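Local atomic coordinates of sister chromatid cohesion protein (Chaetomium thermophilum, PDB entry 5T8V), a protein that probably loads cohesin onto chromatin, and is represented here by its C-terminal, HEAT-repeat-containing fragment. Residues A[224-236]-A[250-264]. Numbering follows the deposited sequence.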
loop_
_atom_site.group_PDB
_atom_site.type_symbol
_atom_site.label_atom_id
_atom_site.label_comp_id
_atom_site.label_asym_id
_atom_site.label_seq_id
_atom_site.Cartn_x
_atom_site.Cartn_y
_atom_site.Cartn_z
ATOM N N LEU A 224 19.433 47.272 13.708
ATOM C CA LEU A 224 18.564 46.687 14.723
ATOM C C LEU A 224 18.062 45.316 14.289
ATOM O O LEU A 224 17.931 44.408 15.115
ATOM C CB LEU A 224 17.387 47.620 15.012
ATOM C CG LEU A 224 17.703 48.880 15.821
ATOM C CD1 LEU A 224 16.520 49.837 15.804
ATOM C CD2 LEU A 224 18.076 48.523 17.252
ATOM N N GLU A 225 17.767 45.146 12.999
ATOM C CA GLU A 225 17.305 43.849 12.517
ATOM C C GLU A 225 18.420 42.813 12.571
ATOM O O GLU A 225 18.156 41.631 12.812
ATOM C CB GLU A 225 16.764 43.983 11.092
ATOM C CG GLU A 225 15.645 43.003 10.738
ATOM C CD GLU A 225 16.145 41.593 10.475
ATOM O OE1 GLU A 225 15.393 40.636 10.754
ATOM O OE2 GLU A 225 17.284 41.441 9.984
ATOM N N PHE A 226 19.666 43.235 12.356
ATOM C CA PHE A 226 20.790 42.310 12.466
ATOM C C PHE A 226 21.038 41.919 13.918
ATOM O O PHE A 226 21.256 40.738 14.224
ATOM C CB PHE A 226 22.038 42.944 11.851
ATOM C CG PHE A 226 23.218 42.020 11.780
ATOM C CD1 PHE A 226 23.265 41.005 10.838
ATOM C CD2 PHE A 226 24.289 42.172 12.646
ATOM C CE1 PHE A 226 24.353 40.156 10.767
ATOM C CE2 PHE A 226 25.379 41.326 12.579
ATOM C CZ PHE A 226 25.411 40.317 11.640
ATOM N N ALA A 227 20.995 42.894 14.828
ATOM C CA ALA A 227 21.207 42.610 16.243
ATOM C C ALA A 227 20.094 41.731 16.801
ATOM O O ALA A 227 20.359 40.729 17.478
ATOM C CB ALA A 227 21.301 43.919 17.021
ATOM N N ALA A 228 18.839 42.094 16.532
ATOM C CA ALA A 228 17.719 41.273 16.975
ATOM C C ALA A 228 17.787 39.885 16.358
ATOM O O ALA A 228 17.564 38.879 17.043
ATOM C CB ALA A 228 16.398 41.952 16.619
ATOM N N SER A 229 18.094 39.809 15.060
ATOM C CA SER A 229 18.284 38.513 14.423
ATOM C C SER A 229 19.321 37.688 15.171
ATOM O O SER A 229 19.175 36.469 15.309
ATOM C CB SER A 229 18.699 38.701 12.964
ATOM O OG SER A 229 19.038 37.459 12.367
ATOM N N GLN A 230 20.373 38.338 15.673
ATOM C CA GLN A 230 21.387 37.610 16.431
ATOM C C GLN A 230 20.832 37.133 17.770
ATOM O O GLN A 230 21.035 35.978 18.159
ATOM C CB GLN A 230 22.623 38.489 16.633
ATOM C CG GLN A 230 23.767 37.804 17.371
ATOM C CD GLN A 230 24.180 36.488 16.732
ATOM O OE1 GLN A 230 25.113 36.442 15.930
ATOM N NE2 GLN A 230 23.485 35.410 17.088
ATOM N N LEU A 231 20.128 38.012 18.490
ATOM C CA LEU A 231 19.537 37.625 19.767
ATOM C C LEU A 231 18.510 36.513 19.616
ATOM O O LEU A 231 18.232 35.804 20.590
ATOM C CB LEU A 231 18.868 38.828 20.436
ATOM C CG LEU A 231 19.691 39.669 21.411
ATOM C CD1 LEU A 231 18.838 40.814 21.934
ATOM C CD2 LEU A 231 20.214 38.831 22.569
ATOM N N LEU A 232 17.931 36.356 18.425
ATOM C CA LEU A 232 16.894 35.349 18.228
ATOM C C LEU A 232 17.436 33.946 18.468
ATOM O O LEU A 232 16.744 33.095 19.039
ATOM C CB LEU A 232 16.321 35.477 16.817
ATOM C CG LEU A 232 15.155 34.568 16.438
ATOM C CD1 LEU A 232 13.906 34.926 17.225
ATOM C CD2 LEU A 232 14.901 34.670 14.945
ATOM N N PHE A 233 18.676 33.687 18.047
ATOM C CA PHE A 233 19.304 32.379 18.180
ATOM C C PHE A 233 20.216 32.299 19.399
ATOM O O PHE A 233 21.210 31.565 19.389
ATOM C CB PHE A 233 20.082 32.042 16.908
ATOM C CG PHE A 233 19.262 32.156 15.656
ATOM C CD1 PHE A 233 18.489 31.092 15.218
ATOM C CD2 PHE A 233 19.254 33.331 14.923
ATOM C CE1 PHE A 233 17.727 31.195 14.070
ATOM C CE2 PHE A 233 18.495 33.443 13.773
ATOM C CZ PHE A 233 17.730 32.375 13.344
ATOM N N ILE A 234 19.898 33.055 20.450
ATOM C CA ILE A 234 20.654 32.971 21.692
ATOM C C ILE A 234 20.597 31.545 22.221
ATOM O O ILE A 234 19.564 30.868 22.130
ATOM C CB ILE A 234 20.098 33.980 22.712
ATOM C CG1 ILE A 234 20.889 33.928 24.017
ATOM C CG2 ILE A 234 18.615 33.714 22.972
ATOM C CD1 ILE A 234 20.544 35.049 24.973
ATOM N N GLU A 235 21.716 31.075 22.778
ATOM C CA GLU A 235 21.823 29.693 23.244
ATOM C C GLU A 235 21.587 29.645 24.750
ATOM O O GLU A 235 22.511 29.567 25.558
ATOM C CB GLU A 235 23.175 29.097 22.871
ATOM C CG GLU A 235 23.141 28.269 21.604
ATOM C CD GLU A 235 24.264 27.254 21.545
ATOM O OE1 GLU A 235 25.432 27.641 21.769
ATOM O OE2 GLU A 235 23.976 26.066 21.288
ATOM N N THR A 236 20.313 29.689 25.120
ATOM C CA THR A 236 19.920 29.383 26.485
ATOM C C THR A 236 20.382 27.977 26.849
ATOM O O THR A 236 20.462 27.085 26.001
ATOM C CB THR A 236 18.402 29.502 26.631
ATOM O OG1 THR A 236 18.002 30.856 26.386
ATOM C CG2 THR A 236 17.948 29.093 28.022
ATOM N N PHE A 250 17.227 35.162 29.695
ATOM C CA PHE A 250 17.597 35.072 28.289
ATOM C C PHE A 250 16.368 34.847 27.415
ATOM O O PHE A 250 16.268 35.410 26.317
ATOM C CB PHE A 250 18.620 33.954 28.086
ATOM C CG PHE A 250 19.915 34.177 28.817
ATOM C CD1 PHE A 250 20.727 35.253 28.503
ATOM C CD2 PHE A 250 20.325 33.306 29.810
ATOM C CE1 PHE A 250 21.920 35.459 29.169
ATOM C CE2 PHE A 250 21.519 33.508 30.479
ATOM C CZ PHE A 250 22.317 34.585 30.156
ATOM N N ASP A 251 15.418 34.028 27.881
ATOM C CA ASP A 251 14.155 33.914 27.158
ATOM C C ASP A 251 13.546 35.291 26.929
ATOM O O ASP A 251 13.073 35.601 25.828
ATOM C CB ASP A 251 13.172 33.019 27.915
ATOM C CG ASP A 251 13.605 31.565 27.952
ATOM O OD1 ASP A 251 14.576 31.206 27.249
ATOM O OD2 ASP A 251 12.962 30.777 28.677
ATOM N N GLY A 252 13.557 36.132 27.964
ATOM C CA GLY A 252 13.082 37.495 27.801
ATOM C C GLY A 252 13.802 38.219 26.683
ATOM O O GLY A 252 13.183 38.945 25.898
ATOM N N PHE A 253 15.118 38.024 26.584
ATOM C CA PHE A 253 15.835 38.615 25.457
ATOM C C PHE A 253 15.281 38.113 24.127
ATOM O O PHE A 253 15.022 38.904 23.211
ATOM C CB PHE A 253 17.329 38.326 25.560
ATOM C CG PHE A 253 18.052 39.248 26.486
ATOM C CD1 PHE A 253 18.291 40.560 26.123
ATOM C CD2 PHE A 253 18.485 38.809 27.721
ATOM C CE1 PHE A 253 18.954 41.416 26.975
ATOM C CE2 PHE A 253 19.150 39.658 28.576
ATOM C CZ PHE A 253 19.387 40.965 28.201
ATOM N N ARG A 254 15.100 36.795 23.996
ATOM C CA ARG A 254 14.539 36.242 22.765
ATOM C C ARG A 254 13.227 36.932 22.404
ATOM O O ARG A 254 13.014 37.339 21.252
ATOM C CB ARG A 254 14.332 34.735 22.925
ATOM C CG ARG A 254 14.409 33.935 21.636
ATOM C CD ARG A 254 14.547 32.445 21.932
ATOM N NE ARG A 254 13.492 31.959 22.819
ATOM C CZ ARG A 254 13.499 30.771 23.418
ATOM N NH1 ARG A 254 14.515 29.934 23.237
ATOM N NH2 ARG A 254 12.492 30.419 24.208
ATOM N N LEU A 255 12.338 37.085 23.387
ATOM C CA LEU A 255 11.043 37.710 23.127
ATOM C C LEU A 255 11.208 39.152 22.660
ATOM O O LEU A 255 10.592 39.573 21.673
ATOM C CB LEU A 255 10.173 37.640 24.380
ATOM C CG LEU A 255 9.199 36.465 24.406
ATOM C CD1 LEU A 255 8.699 36.205 25.815
ATOM C CD2 LEU A 255 8.034 36.739 23.464
ATOM N N VAL A 256 12.032 39.932 23.366
ATOM C CA VAL A 256 12.283 41.310 22.947
ATOM C C VAL A 256 12.765 41.349 21.503
ATOM O O VAL A 256 12.363 42.219 20.717
ATOM C CB VAL A 256 13.291 41.978 23.902
ATOM C CG1 VAL A 256 13.874 43.252 23.291
ATOM C CG2 VAL A 256 12.619 42.296 25.226
ATOM N N ALA A 257 13.637 40.409 21.130
ATOM C CA ALA A 257 14.135 40.373 19.761
ATOM C C ALA A 257 13.006 40.116 18.772
ATOM O O ALA A 257 12.917 40.780 17.731
ATOM C CB ALA A 257 15.222 39.310 19.621
ATOM N N MET A 258 12.134 39.151 19.075
ATOM C CA MET A 258 10.998 38.890 18.197
ATOM C C MET A 258 10.139 40.139 18.023
ATOM O O MET A 258 9.751 40.490 16.902
ATOM C CB MET A 258 10.166 37.736 18.751
ATOM C CG MET A 258 10.872 36.398 18.672
ATOM S SD MET A 258 9.866 35.045 19.296
ATOM C CE MET A 258 10.939 33.650 18.961
ATOM N N ASP A 259 9.836 40.826 19.126
ATOM C CA ASP A 259 9.070 42.066 19.034
ATOM C C ASP A 259 9.756 43.062 18.108
ATOM O O ASP A 259 9.111 43.681 17.252
ATOM C CB ASP A 259 8.882 42.671 20.425
ATOM C CG ASP A 259 7.938 41.862 21.290
ATOM O OD1 ASP A 259 7.484 40.791 20.832
ATOM O OD2 ASP A 259 7.654 42.291 22.427
ATOM N N MET A 260 11.072 43.222 18.257
ATOM C CA MET A 260 11.795 44.192 17.440
ATOM C C MET A 260 11.711 43.835 15.960
ATOM O O MET A 260 11.455 44.701 15.114
ATOM C CB MET A 260 13.253 44.266 17.896
ATOM C CG MET A 260 14.034 45.412 17.276
ATOM S SD MET A 260 15.717 45.540 17.906
ATOM C CE MET A 260 15.420 46.037 19.599
ATOM N N ILE A 261 11.918 42.558 15.627
ATOM C CA ILE A 261 11.880 42.148 14.226
ATOM C C ILE A 261 10.482 42.334 13.653
ATOM O O ILE A 261 10.324 42.729 12.495
ATOM C CB ILE A 261 12.360 40.695 14.071
ATOM C CG1 ILE A 261 13.818 40.567 14.519
ATOM C CG2 ILE A 261 12.213 40.245 12.612
ATOM C CD1 ILE A 261 14.342 39.143 14.536
ATOM N N CYS A 262 9.446 42.032 14.438
ATOM C CA CYS A 262 8.086 42.281 13.973
ATOM C C CYS A 262 7.862 43.763 13.709
ATOM O O CYS A 262 7.197 44.138 12.735
ATOM C CB CYS A 262 7.073 41.762 14.990
ATOM S SG CYS A 262 6.989 39.970 15.063
ATOM N N GLN A 263 8.408 44.624 14.567
ATOM C CA GLN A 263 8.249 46.060 14.369
ATOM C C GLN A 263 8.916 46.512 13.077
ATOM O O GLN A 263 8.284 47.161 12.236
ATOM C CB GLN A 263 8.813 46.814 15.569
ATOM C CG GLN A 263 7.769 47.109 16.615
ATOM C CD GLN A 263 6.965 48.341 16.279
ATOM O OE1 GLN A 263 7.441 49.459 16.446
ATOM N NE2 GLN A 263 5.744 48.147 15.795
ATOM N N ILE A 264 10.196 46.178 12.899
ATOM C CA ILE A 264 10.885 46.536 11.661
ATOM C C ILE A 264 10.125 45.990 10.457
ATOM O O ILE A 264 9.941 46.684 9.448
ATOM C CB ILE A 264 12.338 46.024 11.694
ATOM C CG1 ILE A 264 13.096 46.658 12.864
ATOM C CG2 ILE A 264 13.045 46.321 10.368
ATOM C CD1 ILE A 264 14.495 46.101 13.076
#
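Ala228 and Ala257 meet at the centre of an antiparallel helix-to-helix packing, where helix 218-232 lies against helix 247-267 in the all-helical body of this C-terminal SCC2 fragment. The two short axes come within 8.2 Å at 143° between their N-to-C directions. Small residues on both sides permit this approach: the CB of Ala257 sits 3.5 Å from the carbonyl O of Ala228, and the CA atoms of the two alanines are 4.6 Å apart. Beside them Ile261 points CG1 at the methyl of Ala228, 3.6 Å away, while its CD1 reaches the backbone at Ser229.

At the Leu224 end, Ile264 lays CD1 against the backbone and CB of Glu225, whose OE1 rests 3.7 Å from Ile261 CG2. Met260 and Leu224 cross at about a right angle; the Met260 chain turns at its last torsion (chi3 -68°), with SD 3.9 Å from Leu224 CD2. Farther along, Leu232 directs CG away from its own backbone N (chi1 -176°), which carries CD1 to both CG and CE of the extended Met258.

Past the helix end, Ile234 runs across Phe250, its CD1 3.5 Å from ring atom CD1. The aliphatic part of Arg254 runs alongside the backbone, CG 3.6 Å from the carbonyl O of Leu232. Its NH2 hydrogen-bonds to the carbonyl of Thr294; Asp251 OD1 lies over one guanidinium face, a long pairing by charge alone.

Helix 190-213 touches Leu231 and Phe250, helix 149-172 Phe253, helix 305-315 Leu232 and Ile261, and helix 272-282 Ile261 too. Joined mainly by apolar groups, the pairing probably rests on steric fit and burial; the buried Glu225 carboxylate, with OE2 close to Glu278, might have a raised pKa and share a proton there.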